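Local atomic coordinates of MUTM (fpg) protein (Thermus thermophilus, PDB entry 1EE8), a protein that belongs to the MutM (Fpg) family and joins a beta-rich N-terminal domain to a helical H2TH domain and a C-terminal zinc finger. Residues F130-F135 with R189-L194; R137-S142 with R180-E185; L118-P123 with D152-A157; R144-L149 with A171-F176. All blocks are in the same frame, centred on the assembly; numbering follows the deposited sequence.

Contact 1: residues F130-F135 with R189-L194; sequences FAFPGF and RLYRAL
Tyr191 reaches across from helix 184-203 and is met by Phe130, Phe132 and Phe135. Tyr191 OH donates to Phe130 O at 2.7 Å; this oxygen sits at the edge of the tyrosine ring, in its plane, while the hydroxyl is tilted 27° from the carbonyl plane. The bond fixes the far end of the ring. Phe130 then lies along one side of it, nearly parallel but slid, so that Tyr191 CE1 stands over the rim of the Phe130 face, 3.6 Å from Phe130 CE1. On the opposite side, Phe132 CB rests over the centre of the Tyr191 ring in a CH-pi contact, 4.2 Å from its centroid. The Phe132 ring turns its edge to that face in a T-shaped pair, the planes at 81°. These residues form an aromatic cluster that fastens the start of helix 132-140 to helix 184-203 within the H2TH domain. Phe135 meets Tyr191 obliquely, its CD1 4.0 Å from Tyr191 CD1, and receives Leu190 CG at its edge, 4.1 Å from Phe135 CZ. With CG of Tyr191 opposite its own nitrogen (chi1 174°), the ring projects outward from its helix into the cluster. Farther out, Arg195 NH1 makes a weak hydrogen bond to Tyr191 OH. The Phe136 ring lies almost parallel to that of Phe132, and Leu190 continues inward onto Leu168 of helix 161-170.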
loop_
_atom_site.group_PDB
_atom_site.type_symbol
_atom_site.label_atom_id
_atom_site.label_comp_id
_atom_site.label_asym_id
_atom_site.label_seq_id
_atom_site.Cartn_x
_atom_site.Cartn_y
_atom_site.Cartn_z
ATOM N N PHE A 130 -10.447 16.937 28.288
ATOM C CA PHE A 130 -11.670 16.357 28.834
ATOM C C PHE A 130 -12.140 17.314 29.931
ATOM O O PHE A 130 -11.624 17.280 31.055
ATOM C CB PHE A 130 -11.385 14.974 29.428
ATOM C CG PHE A 130 -12.614 14.253 29.911
ATOM C CD1 PHE A 130 -12.624 13.619 31.148
ATOM C CD2 PHE A 130 -13.762 14.205 29.128
ATOM C CE1 PHE A 130 -13.758 12.950 31.597
ATOM C CE2 PHE A 130 -14.897 13.540 29.568
ATOM C CZ PHE A 130 -14.896 12.912 30.806
ATOM N N ALA A 131 -13.113 18.163 29.595
ATOM C CA ALA A 131 -13.637 19.166 30.524
ATOM C C ALA A 131 -15.072 18.915 30.976
ATOM O O ALA A 131 -15.897 18.398 30.221
ATOM C CB ALA A 131 -13.533 20.551 29.891
ATOM N N PHE A 132 -15.367 19.318 32.209
ATOM C CA PHE A 132 -16.688 19.116 32.792
ATOM C C PHE A 132 -17.852 19.813 32.077
ATOM O O PHE A 132 -18.919 19.218 31.894
ATOM C CB PHE A 132 -16.666 19.516 34.274
ATOM C CG PHE A 132 -17.970 19.285 34.975
ATOM C CD1 PHE A 132 -18.833 20.345 35.231
ATOM C CD2 PHE A 132 -18.365 17.997 35.317
ATOM C CE1 PHE A 132 -20.074 20.127 35.814
ATOM C CE2 PHE A 132 -19.604 17.766 35.897
ATOM C CZ PHE A 132 -20.465 18.831 36.147
ATOM N N PRO A 133 -17.674 21.082 31.671
ATOM C CA PRO A 133 -18.767 21.777 30.982
ATOM C C PRO A 133 -19.292 20.969 29.795
ATOM O O PRO A 133 -20.494 20.712 29.688
ATOM C CB PRO A 133 -18.117 23.093 30.556
ATOM C CG PRO A 133 -17.153 23.353 31.689
ATOM C CD PRO A 133 -16.526 21.981 31.878
ATOM N N GLY A 134 -18.383 20.572 28.909
ATOM C CA GLY A 134 -18.769 19.790 27.748
ATOM C C GLY A 134 -19.370 18.460 28.161
ATOM O O GLY A 134 -20.414 18.049 27.646
ATOM N N PHE A 135 -18.711 17.788 29.102
ATOM C CA PHE A 135 -19.181 16.500 29.598
ATOM C C PHE A 135 -20.594 16.637 30.145
ATOM O O PHE A 135 -21.496 15.887 29.765
ATOM C CB PHE A 135 -18.233 15.975 30.688
ATOM C CG PHE A 135 -18.696 14.692 31.331
ATOM C CD1 PHE A 135 -19.165 14.685 32.643
ATOM C CD2 PHE A 135 -18.680 13.494 30.617
ATOM C CE1 PHE A 135 -19.613 13.500 33.240
ATOM C CE2 PHE A 135 -19.125 12.304 31.200
ATOM C CZ PHE A 135 -19.592 12.310 32.516
ATOM N N ARG A 189 -19.501 14.048 40.167
ATOM C CA ARG A 189 -18.998 12.828 40.799
ATOM C C ARG A 189 -18.604 11.813 39.729
ATOM O O ARG A 189 -17.554 11.177 39.815
ATOM C CB ARG A 189 -20.053 12.199 41.709
ATOM C CG ARG A 189 -20.286 12.929 43.009
ATOM C CD ARG A 189 -20.544 11.937 44.135
ATOM N NE ARG A 189 -21.699 11.080 43.882
ATOM C CZ ARG A 189 -22.962 11.468 44.001
ATOM N NH1 ARG A 189 -23.944 10.611 43.750
ATOM N NH2 ARG A 189 -23.244 12.710 44.379
ATOM N N LEU A 190 -19.459 11.668 38.721
ATOM C CA LEU A 190 -19.203 10.738 37.632
ATOM C C LEU A 190 -17.966 11.173 36.844
ATOM O O LEU A 190 -17.171 10.339 36.396
ATOM C CB LEU A 190 -20.427 10.665 36.717
ATOM C CG LEU A 190 -20.366 9.650 35.570
ATOM C CD1 LEU A 190 -19.938 8.292 36.107
ATOM C CD2 LEU A 190 -21.724 9.558 34.899
ATOM N N TYR A 191 -17.802 12.484 36.690
ATOM C CA TYR A 191 -16.662 13.050 35.970
ATOM C C TYR A 191 -15.367 12.687 36.676
ATOM O O TYR A 191 -14.414 12.228 36.055
ATOM C CB TYR A 191 -16.789 14.578 35.902
ATOM C CG TYR A 191 -15.595 15.292 35.295
ATOM C CD1 TYR A 191 -15.409 15.340 33.911
ATOM C CD2 TYR A 191 -14.648 15.914 36.106
ATOM C CE1 TYR A 191 -14.309 15.991 33.352
ATOM C CE2 TYR A 191 -13.548 16.566 35.561
ATOM C CZ TYR A 191 -13.384 16.603 34.182
ATOM O OH TYR A 191 -12.302 17.261 33.638
ATOM N N ARG A 192 -15.346 12.892 37.986
ATOM C CA ARG A 192 -14.171 12.611 38.797
ATOM C C ARG A 192 -13.894 11.108 38.920
ATOM O O ARG A 192 -12.746 10.658 38.800
ATOM C CB ARG A 192 -14.372 13.231 40.183
ATOM C CG ARG A 192 -13.212 13.072 41.138
ATOM C CD ARG A 192 -13.516 13.793 42.451
ATOM N NE ARG A 192 -12.633 13.367 43.533
ATOM C CZ ARG A 192 -12.734 13.795 44.787
ATOM N NH1 ARG A 192 -13.684 14.665 45.113
ATOM N NH2 ARG A 192 -11.891 13.355 45.713
ATOM N N ALA A 193 -14.946 10.335 39.164
ATOM C CA ALA A 193 -14.801 8.887 39.305
ATOM C C ALA A 193 -14.247 8.261 38.023
ATOM O O ALA A 193 -13.350 7.418 38.058
ATOM C CB ALA A 193 -16.146 8.266 39.646
ATOM N N LEU A 194 -14.792 8.682 36.889
ATOM C CA LEU A 194 -14.360 8.161 35.601
ATOM C C LEU A 194 -12.864 8.387 35.387
ATOM O O LEU A 194 -12.144 7.481 34.973
ATOM C CB LEU A 194 -15.153 8.842 34.486
ATOM C CG LEU A 194 -15.066 8.259 33.080
ATOM C CD1 LEU A 194 -15.330 6.759 33.112
ATOM C CD2 LEU A 194 -16.095 8.960 32.197
#

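Contact 2: residues R137-S142 with R180-E185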
loop_
_atom_site.group_PDB
_atom_site.type_symbol
_atom_site.label_atom_id
_atom_site.label_comp_id
_atom_site.label_asym_id
_atom_site.label_seq_id
_atom_site.Cartn_x
_atom_site.Cartn_y
_atom_site.Cartn_z
ATOM N N ARG A 137 -22.793 19.074 29.629
ATOM C CA ARG A 137 -23.706 19.413 28.538
ATOM C C ARG A 137 -24.049 18.166 27.730
ATOM O O ARG A 137 -25.202 17.968 27.329
ATOM C CB ARG A 137 -23.081 20.464 27.612
ATOM C CG ARG A 137 -23.910 20.727 26.353
ATOM C CD ARG A 137 -23.442 21.953 25.554
ATOM N NE ARG A 137 -22.020 21.926 25.205
ATOM C CZ ARG A 137 -21.041 22.371 25.993
ATOM N NH1 ARG A 137 -21.318 22.883 27.186
ATOM N NH2 ARG A 137 -19.782 22.308 25.586
ATOM N N GLY A 138 -23.042 17.328 27.498
ATOM C CA GLY A 138 -23.248 16.109 26.740
ATOM C C GLY A 138 -24.243 15.182 27.401
ATOM O O GLY A 138 -24.955 14.435 26.729
ATOM N N LEU A 139 -24.304 15.230 28.726
ATOM C CA LEU A 139 -25.227 14.379 29.463
ATOM C C LEU A 139 -26.635 14.966 29.465
ATOM O O LEU A 139 -27.625 14.239 29.347
ATOM C CB LEU A 139 -24.729 14.197 30.902
ATOM C CG LEU A 139 -23.324 13.602 31.037
ATOM C CD1 LEU A 139 -22.880 13.636 32.489
ATOM C CD2 LEU A 139 -23.324 12.176 30.502
ATOM N N LYS A 140 -26.722 16.285 29.593
ATOM C CA LYS A 140 -28.013 16.963 29.626
ATOM C C LYS A 140 -28.786 16.910 28.312
ATOM O O LYS A 140 -29.973 17.236 28.274
ATOM C CB LYS A 140 -27.835 18.419 30.063
ATOM C CG LYS A 140 -27.727 18.590 31.570
ATOM C CD LYS A 140 -28.995 18.093 32.257
ATOM C CE LYS A 140 -28.915 18.224 33.773
ATOM N NZ LYS A 140 -30.156 17.717 34.429
ATOM N N GLU A 141 -28.118 16.490 27.244
ATOM C CA GLU A 141 -28.760 16.401 25.940
ATOM C C GLU A 141 -29.282 14.999 25.637
ATOM O O GLU A 141 -29.840 14.765 24.568
ATOM C CB GLU A 141 -27.780 16.824 24.843
ATOM C CG GLU A 141 -27.365 18.285 24.921
ATOM C CD GLU A 141 -26.386 18.687 23.830
ATOM O OE1 GLU A 141 -26.184 19.907 23.641
ATOM O OE2 GLU A 141 -25.814 17.792 23.167
ATOM N N SER A 142 -29.126 14.071 26.577
ATOM C CA SER A 142 -29.567 12.705 26.336
ATOM C C SER A 142 -30.600 12.150 27.306
ATOM O O SER A 142 -30.509 12.343 28.518
ATOM C CB SER A 142 -28.359 11.765 26.327
ATOM O OG SER A 142 -27.306 12.287 25.536
ATOM N N ARG A 180 -29.782 12.660 31.363
ATOM C CA ARG A 180 -30.180 14.030 31.669
ATOM C C ARG A 180 -30.739 14.203 33.079
ATOM O O ARG A 180 -30.765 15.315 33.612
ATOM C CB ARG A 180 -31.218 14.512 30.650
ATOM C CG ARG A 180 -32.413 13.585 30.496
ATOM C CD ARG A 180 -33.498 14.246 29.666
ATOM N NE ARG A 180 -32.928 14.923 28.507
ATOM C CZ ARG A 180 -33.638 15.581 27.597
ATOM N NH1 ARG A 180 -34.960 15.650 27.707
ATOM N NH2 ARG A 180 -33.021 16.183 26.583
ATOM N N SER A 181 -31.190 13.106 33.677
ATOM C CA SER A 181 -31.754 13.156 35.019
ATOM C C SER A 181 -30.713 13.544 36.057
ATOM O O SER A 181 -31.061 13.907 37.178
ATOM C CB SER A 181 -32.354 11.799 35.399
ATOM O OG SER A 181 -31.340 10.857 35.701
ATOM N N LEU A 182 -29.439 13.475 35.687
ATOM C CA LEU A 182 -28.368 13.812 36.624
ATOM C C LEU A 182 -28.297 15.285 36.981
ATOM O O LEU A 182 -28.496 16.145 36.132
ATOM C CB LEU A 182 -27.001 13.394 36.069
ATOM C CG LEU A 182 -26.601 11.918 36.076
ATOM C CD1 LEU A 182 -25.134 11.802 35.669
ATOM C CD2 LEU A 182 -26.808 11.326 37.468
ATOM N N THR A 183 -28.005 15.568 38.246
ATOM C CA THR A 183 -27.856 16.943 38.699
ATOM C C THR A 183 -26.396 17.268 38.397
ATOM O O THR A 183 -25.625 16.370 38.058
ATOM C CB THR A 183 -28.093 17.083 40.218
ATOM O OG1 THR A 183 -27.066 16.379 40.933
ATOM C CG2 THR A 183 -29.456 16.520 40.593
ATOM N N GLU A 184 -26.007 18.531 38.523
ATOM C CA GLU A 184 -24.625 18.893 38.235
ATOM C C GLU A 184 -23.666 18.283 39.251
ATOM O O GLU A 184 -22.516 17.978 38.933
ATOM C CB GLU A 184 -24.454 20.415 38.208
ATOM C CG GLU A 184 -23.072 20.839 37.740
ATOM C CD GLU A 184 -22.976 22.317 37.431
ATOM O OE1 GLU A 184 -23.898 22.847 36.774
ATOM O OE2 GLU A 184 -21.970 22.948 37.830
ATOM N N GLU A 185 -24.139 18.113 40.478
ATOM C CA GLU A 185 -23.308 17.533 41.520
ATOM C C GLU A 185 -23.105 16.051 41.204
ATOM O O GLU A 185 -22.022 15.505 41.398
ATOM C CB GLU A 185 -23.983 17.716 42.883
ATOM C CG GLU A 185 -23.155 17.272 44.070
ATOM C CD GLU A 185 -23.133 15.772 44.228
ATOM O OE1 GLU A 185 -24.220 15.151 44.151
ATOM O OE2 GLU A 185 -22.035 15.217 44.439
#
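The backbones come closest where CA of Lys140 lies 4.2 Å from CA of Arg180, and there the N-H of Arg180 makes a weak, bent hydrogen bond to Ser142 O (128° at the hydrogen). The contact ties the C-terminal part of helix 132-140, in the H2TH domain, to the approach to helix 184-203, with Thr183 at its N-cap position. Lys140 does most of the polar work. Although its CB sets off away from the other segment, the chain bends at chi2 (-61°) and is extended beyond, which brings NZ back between two backbone carbonyls. Lys140 NZ donates to Arg180 O at 2.6 Å, nearly in line with that C=O, and to Leu182 O at 2.9 Å, here tilted 26° from the carbonyl plane. One ammonium group thus bridges two oxygens two residues apart, and its charge would be expected to polarise both.

Arg180 returns the contact with its carbon chain. The backbone position already brings its CB close to Ser142 O, and the first torsion, with CG between the backbone N and the carbonyl carbon, sets Arg180 CG 3.0 Å from Ser142 O. The chain bends at chi3 and carries the guanidinium back over the turn, where Arg180 NH2 stays 3.6 Å from Lys140 O, close without a hydrogen bond. On the buried side the polar contacts give way to leucines: Leu139 and Leu182 both pack on Leu146 of helix 146-152, and they meet each other through Leu139 CD1 and Leu182 CD1, 4.3 Å apart.

Contact 3: residues L118-P123 with D152-A157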
loop_
_atom_site.group_PDB
_atom_site.type_symbol
_atom_site.label_atom_id
_atom_site.label_comp_id
_atom_site.label_asym_id
_atom_site.label_seq_id
_atom_site.Cartn_x
_atom_site.Cartn_y
_atom_site.Cartn_z
ATOM N N LEU A 118 -12.701 7.003 14.550
ATOM C CA LEU A 118 -11.465 7.654 14.933
ATOM C C LEU A 118 -11.528 9.170 14.714
ATOM O O LEU A 118 -10.773 9.929 15.328
ATOM C CB LEU A 118 -10.324 7.037 14.124
ATOM C CG LEU A 118 -8.888 7.218 14.591
ATOM C CD1 LEU A 118 -8.774 6.933 16.077
ATOM C CD2 LEU A 118 -8.002 6.283 13.780
ATOM N N LEU A 119 -12.442 9.606 13.851
ATOM C CA LEU A 119 -12.596 11.024 13.543
ATOM C C LEU A 119 -13.561 11.766 14.458
ATOM O O LEU A 119 -13.467 12.982 14.605
ATOM C CB LEU A 119 -13.056 11.200 12.095
ATOM C CG LEU A 119 -12.026 10.895 11.008
ATOM C CD1 LEU A 119 -12.686 10.994 9.644
ATOM C CD2 LEU A 119 -10.861 11.867 11.122
ATOM N N ARG A 120 -14.493 11.042 15.067
ATOM C CA ARG A 120 -15.469 11.670 15.942
ATOM C C ARG A 120 -15.226 11.440 17.436
ATOM O O ARG A 120 -15.962 11.964 18.269
ATOM C CB ARG A 120 -16.876 11.191 15.584
ATOM C CG ARG A 120 -17.074 9.693 15.685
ATOM C CD ARG A 120 -18.550 9.367 15.791
ATOM N NE ARG A 120 -18.807 7.935 15.927
ATOM C CZ ARG A 120 -18.736 7.061 14.928
ATOM N NH1 ARG A 120 -18.986 5.778 15.154
ATOM N NH2 ARG A 120 -18.421 7.465 13.706
ATOM N N LEU A 121 -14.213 10.654 17.781
ATOM C CA LEU A 121 -13.924 10.390 19.190
ATOM C C LEU A 121 -13.884 11.678 20.003
ATOM O O LEU A 121 -13.351 12.692 19.554
ATOM C CB LEU A 121 -12.586 9.661 19.336
ATOM C CG LEU A 121 -12.535 8.198 18.880
ATOM C CD1 LEU A 121 -11.110 7.681 19.017
ATOM C CD2 LEU A 121 -13.504 7.360 19.705
ATOM N N GLY A 122 -14.455 11.635 21.204
ATOM C CA GLY A 122 -14.454 12.808 22.053
ATOM C C GLY A 122 -13.083 13.013 22.662
ATOM O O GLY A 122 -12.138 12.297 22.327
ATOM N N PRO A 123 -12.937 13.984 23.570
ATOM C CA PRO A 123 -11.636 14.232 24.195
ATOM C C PRO A 123 -11.109 13.024 24.973
ATOM O O PRO A 123 -11.885 12.218 25.495
ATOM C CB PRO A 123 -11.918 15.430 25.096
ATOM C CG PRO A 123 -13.357 15.221 25.477
ATOM C CD PRO A 123 -13.978 14.841 24.162
ATOM N N ASP A 152 -20.759 5.718 24.495
ATOM C CA ASP A 152 -20.807 6.364 23.189
ATOM C C ASP A 152 -19.410 6.624 22.649
ATOM O O ASP A 152 -19.110 6.289 21.503
ATOM C CB ASP A 152 -21.583 7.684 23.259
ATOM C CG ASP A 152 -22.789 7.698 22.328
ATOM O OD1 ASP A 152 -23.378 8.785 22.126
ATOM O OD2 ASP A 152 -23.151 6.615 21.805
ATOM N N GLN A 153 -18.571 7.223 23.488
ATOM C CA GLN A 153 -17.188 7.548 23.152
ATOM C C GLN A 153 -17.033 8.873 22.422
ATOM O O GLN A 153 -15.928 9.276 22.060
ATOM C CB GLN A 153 -16.535 6.408 22.364
ATOM C CG GLN A 153 -16.310 5.169 23.225
ATOM C CD GLN A 153 -15.161 4.321 22.742
ATOM O OE1 GLN A 153 -14.074 4.830 22.466
ATOM N NE2 GLN A 153 -15.385 3.015 22.653
ATOM N N ARG A 154 -18.153 9.549 22.205
ATOM C CA ARG A 154 -18.133 10.861 21.583
ATOM C C ARG A 154 -18.037 11.800 22.780
ATOM O O ARG A 154 -17.646 12.959 22.655
ATOM C CB ARG A 154 -19.430 11.110 20.820
ATOM C CG ARG A 154 -20.662 10.607 21.550
ATOM C CD ARG A 154 -21.968 11.074 20.898
ATOM N NE ARG A 154 -22.221 10.485 19.584
ATOM C CZ ARG A 154 -21.593 10.833 18.467
ATOM N NH1 ARG A 154 -20.664 11.773 18.487
ATOM N NH2 ARG A 154 -21.907 10.244 17.324
ATOM N N LEU A 155 -18.397 11.266 23.945
ATOM C CA LEU A 155 -18.351 12.009 25.199
ATOM C C LEU A 155 -17.139 11.586 26.018
ATOM O O LEU A 155 -16.506 12.408 26.674
ATOM C CB LEU A 155 -19.616 11.760 26.028
ATOM C CG LEU A 155 -20.907 12.517 25.706
ATOM C CD1 LEU A 155 -21.447 12.109 24.340
ATOM C CD2 LEU A 155 -21.933 12.218 26.795
ATOM N N ALA A 156 -16.829 10.293 25.977
ATOM C CA ALA A 156 -15.703 9.735 26.719
ATOM C C ALA A 156 -14.997 8.660 25.895
ATOM O O ALA A 156 -15.315 7.474 26.000
ATOM C CB ALA A 156 -16.202 9.137 28.032
ATOM N N ALA A 157 -14.032 9.069 25.083
ATOM C CA ALA A 157 -13.307 8.126 24.245
ATOM C C ALA A 157 -12.577 7.055 25.051
ATOM O O ALA A 157 -12.018 7.330 26.114
ATOM C CB ALA A 157 -12.315 8.878 23.355
HETATM O O HOH W 1 -19.542 6.556 18.976
#
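Gly122 lies against Gln153 and Arg154, joining the turn that follows helix 117-120 to the loop leaving helix 146-152, in the H2TH part of the chain. At Asp152 the link is indirect: Asp152 O accepts from a water, 2.6 Å from the water oxygen, and the same water accepts a weak bond from Arg120 NE, lying in the plane of that guanidinium at its edge. Gln153 has a positive phi of 85° as the chain leaves the helix. Gln153 O takes the N-H of Gly122, with Gly122 N at 2.9 Å, almost straight (172°), in the carbonyl plane and on a lone pair. The Gln153 side chain runs side by side with Leu121, whose CD2 is 3.8 Å from Gln153 OE1; that oxygen is held by the backbone N of Gly158. Arg154 follows with its O only 3.3 Å from Gly122 CA, a CA-H...O contact made possible because glycine has no side chain there to intervene. Its guanidinium crosses near Arg120, with Arg154 NH2 4.1 Å from Arg120 NE. The like charges are probably offset by Asp152, whose OD1 forms a salt bridge with Arg154 NE at 3.3 Å. Ala157 CB packs on Leu121 CB at 4.1 Å, and from the other segment it also meets Gly122 O, which Arg50 NH2 of strand 42-50 hydrogen-bonds: Ala157 CB lies 3.6 Å from Gly122 O.

Contact 4: residues R144-L149 with A171-F176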
loop_
_atom_site.group_PDB
_atom_site.type_symbol
_atom_site.label_atom_id
_atom_site.label_comp_id
_atom_site.label_asym_id
_atom_site.label_seq_id
_atom_site.Cartn_x
_atom_site.Cartn_y
_atom_site.Cartn_z
ATOM N N ARG A 144 -31.186 8.942 26.985
ATOM C CA ARG A 144 -30.709 7.565 27.028
ATOM C C ARG A 144 -30.054 7.279 28.372
ATOM O O ARG A 144 -29.574 8.189 29.039
ATOM C CB ARG A 144 -29.693 7.310 25.918
ATOM C CG ARG A 144 -30.286 7.194 24.529
ATOM C CD ARG A 144 -29.318 6.445 23.640
ATOM N NE ARG A 144 -28.007 7.085 23.617
ATOM C CZ ARG A 144 -26.893 6.479 23.222
ATOM N NH1 ARG A 144 -26.934 5.213 22.821
ATOM N NH2 ARG A 144 -25.739 7.137 23.225
ATOM N N PRO A 145 -30.017 6.001 28.778
ATOM C CA PRO A 145 -29.410 5.612 30.058
ATOM C C PRO A 145 -27.985 6.130 30.216
ATOM O O PRO A 145 -27.185 6.099 29.278
ATOM C CB PRO A 145 -29.465 4.086 30.018
ATOM C CG PRO A 145 -30.674 3.815 29.160
ATOM C CD PRO A 145 -30.504 4.817 28.051
ATOM N N LEU A 146 -27.676 6.590 31.421
ATOM C CA LEU A 146 -26.361 7.124 31.741
ATOM C C LEU A 146 -25.210 6.288 31.187
ATOM O O LEU A 146 -24.303 6.820 30.538
ATOM C CB LEU A 146 -26.217 7.248 33.257
ATOM C CG LEU A 146 -24.988 7.994 33.766
ATOM C CD1 LEU A 146 -24.886 9.363 33.096
ATOM C CD2 LEU A 146 -25.092 8.134 35.278
ATOM N N LYS A 147 -25.241 4.983 31.433
ATOM C CA LYS A 147 -24.168 4.126 30.958
ATOM C C LYS A 147 -23.985 4.163 29.440
ATOM O O LYS A 147 -22.857 4.121 28.957
ATOM C CB LYS A 147 -24.374 2.679 31.414
ATOM C CG LYS A 147 -23.209 1.792 30.997
ATOM C CD LYS A 147 -23.370 0.344 31.399
ATOM C CE LYS A 147 -22.177 -0.463 30.897
ATOM N NZ LYS A 147 -22.257 -1.884 31.299
ATOM N N ALA A 148 -25.085 4.231 28.696
ATOM C CA ALA A 148 -25.006 4.292 27.235
ATOM C C ALA A 148 -24.218 5.529 26.807
ATOM O O ALA A 148 -23.506 5.513 25.805
ATOM C CB ALA A 148 -26.406 4.331 26.626
ATOM N N LEU A 149 -24.343 6.608 27.563
ATOM C CA LEU A 149 -23.604 7.812 27.220
ATOM C C LEU A 149 -22.130 7.660 27.569
ATOM O O LEU A 149 -21.277 8.343 27.007
ATOM C CB LEU A 149 -24.196 9.030 27.930
ATOM C CG LEU A 149 -24.849 10.022 26.963
ATOM C CD1 LEU A 149 -25.907 9.322 26.135
ATOM C CD2 LEU A 149 -25.456 11.164 27.747
ATOM N N ALA A 171 -18.896 6.471 41.697
ATOM C CA ALA A 171 -19.681 7.699 41.813
ATOM C C ALA A 171 -21.055 7.453 42.434
ATOM O O ALA A 171 -21.830 8.388 42.628
ATOM C CB ALA A 171 -19.844 8.340 40.434
ATOM N N ARG A 172 -21.352 6.194 42.736
ATOM C CA ARG A 172 -22.628 5.814 43.333
ATOM C C ARG A 172 -23.828 6.312 42.526
ATOM O O ARG A 172 -24.750 6.928 43.069
ATOM C CB ARG A 172 -22.711 6.333 44.771
ATOM C CG ARG A 172 -21.594 5.813 45.685
ATOM C CD ARG A 172 -21.682 4.308 45.878
ATOM N NE ARG A 172 -20.855 3.849 46.995
ATOM C CZ ARG A 172 -19.537 3.678 46.953
ATOM N NH1 ARG A 172 -18.858 3.916 45.838
ATOM N NH2 ARG A 172 -18.892 3.284 48.047
ATOM N N LEU A 173 -23.817 6.025 41.231
ATOM C CA LEU A 173 -24.897 6.440 40.342
ATOM C C LEU A 173 -25.486 5.259 39.584
ATOM O O LEU A 173 -24.780 4.308 39.232
ATOM C CB LEU A 173 -24.386 7.482 39.344
ATOM C CG LEU A 173 -23.946 8.822 39.932
ATOM C CD1 LEU A 173 -23.351 9.703 38.833
ATOM C CD2 LEU A 173 -25.144 9.501 40.583
ATOM N N SER A 174 -26.786 5.320 39.331
ATOM C CA SER A 174 -27.446 4.252 38.603
ATOM C C SER A 174 -27.031 4.250 37.139
ATOM O O SER A 174 -27.045 5.285 36.477
ATOM C CB SER A 174 -28.957 4.401 38.679
ATOM O OG SER A 174 -29.569 3.482 37.803
ATOM N N PRO A 175 -26.654 3.077 36.615
ATOM C CA PRO A 175 -26.241 2.968 35.216
ATOM C C PRO A 175 -27.452 3.118 34.298
ATOM O O PRO A 175 -27.326 3.515 33.140
ATOM C CB PRO A 175 -25.670 1.552 35.130
ATOM C CG PRO A 175 -25.327 1.205 36.553
ATOM C CD PRO A 175 -26.459 1.800 37.317
ATOM N N PHE A 176 -28.627 2.823 34.843
ATOM C CA PHE A 176 -29.861 2.835 34.069
ATOM C C PHE A 176 -30.720 4.094 34.037
ATOM O O PHE A 176 -31.636 4.192 33.218
ATOM C CB PHE A 176 -30.708 1.642 34.510
ATOM C CG PHE A 176 -29.900 0.400 34.750
ATOM C CD1 PHE A 176 -29.562 0.012 36.046
ATOM C CD2 PHE A 176 -29.422 -0.349 33.681
ATOM C CE1 PHE A 176 -28.758 -1.097 36.272
ATOM C CE2 PHE A 176 -28.614 -1.462 33.899
ATOM C CZ PHE A 176 -28.281 -1.836 35.196
#
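Leu146 lays its CD2 methyl against the backbone of the loop 171-176, 3.7 Å from Ser174 O and 4.2 Å from Leu173 CB. Its CG lies opposite the backbone nitrogen (chi1 -171°), which sends the branch across the loop, where Leu190 and Leu168 of two other helices also pack on it. One residue on, the contact becomes polar: Lys147 N donates to Pro175 O at 3.1 Å. The bond is nearly straight at 169°, and the donor lies in the carbonyl plane on a lone pair. Beside it, Lys147 CB rests 3.5 Å from Pro175 O, while Pro145 CB, at the N-cap position, is 3.8 Å from Pro175 O. Pro175 O thus lies against the first turn of helix 146-152 and takes up an N-H that has no acceptor earlier in its own helix.

Within the loop, an ST turn brackets Pro175: Ser174 OG accepts from Phe176 N at 3.2 Å, and Pro175 CB sits over the centre of the Phe176 ring. That ring makes a cation-pi contact with Arg248 and an edge-to-face pair with Phe257, so the loop bridges the H2TH domain and the zinc finger. The extended Lys147 chain leads its NZ away to a salt bridge with Asp165 and hydrogen bonds to Asn161 and Thr255. The chemistry implies a division of labour in Lys147: its backbone satisfies a loop carbonyl, probably polarised further by the helix N-terminus, while its ammonium charge is probably balanced by Asp165, with Asn161 and Thr255 as further partners.

All four contacts belong to the H2TH domain and meet around shared leucines. Contacts 1 and 2 use the same two helices, 132-140 and 184-203, with centres about 11 Å apart; contact 4 lies inside the chain loop closed by each of them. Leu190 of contact 1 touches Leu182 of contact 2 and both Leu146 and Leu173 of contact 4. Contact 3, about 17 Å from contacts 2 and 4 between centres, sits toward the N-terminal domain, yet Arg144 NH2 reaches Asp152 OD2 at 3.0 Å in a salt bridge. Contact 4 faces the other way: the Pro175 side chain is about 12 Å from the zinc ion bound by Cys238, Cys241, Cys258 and Cys261.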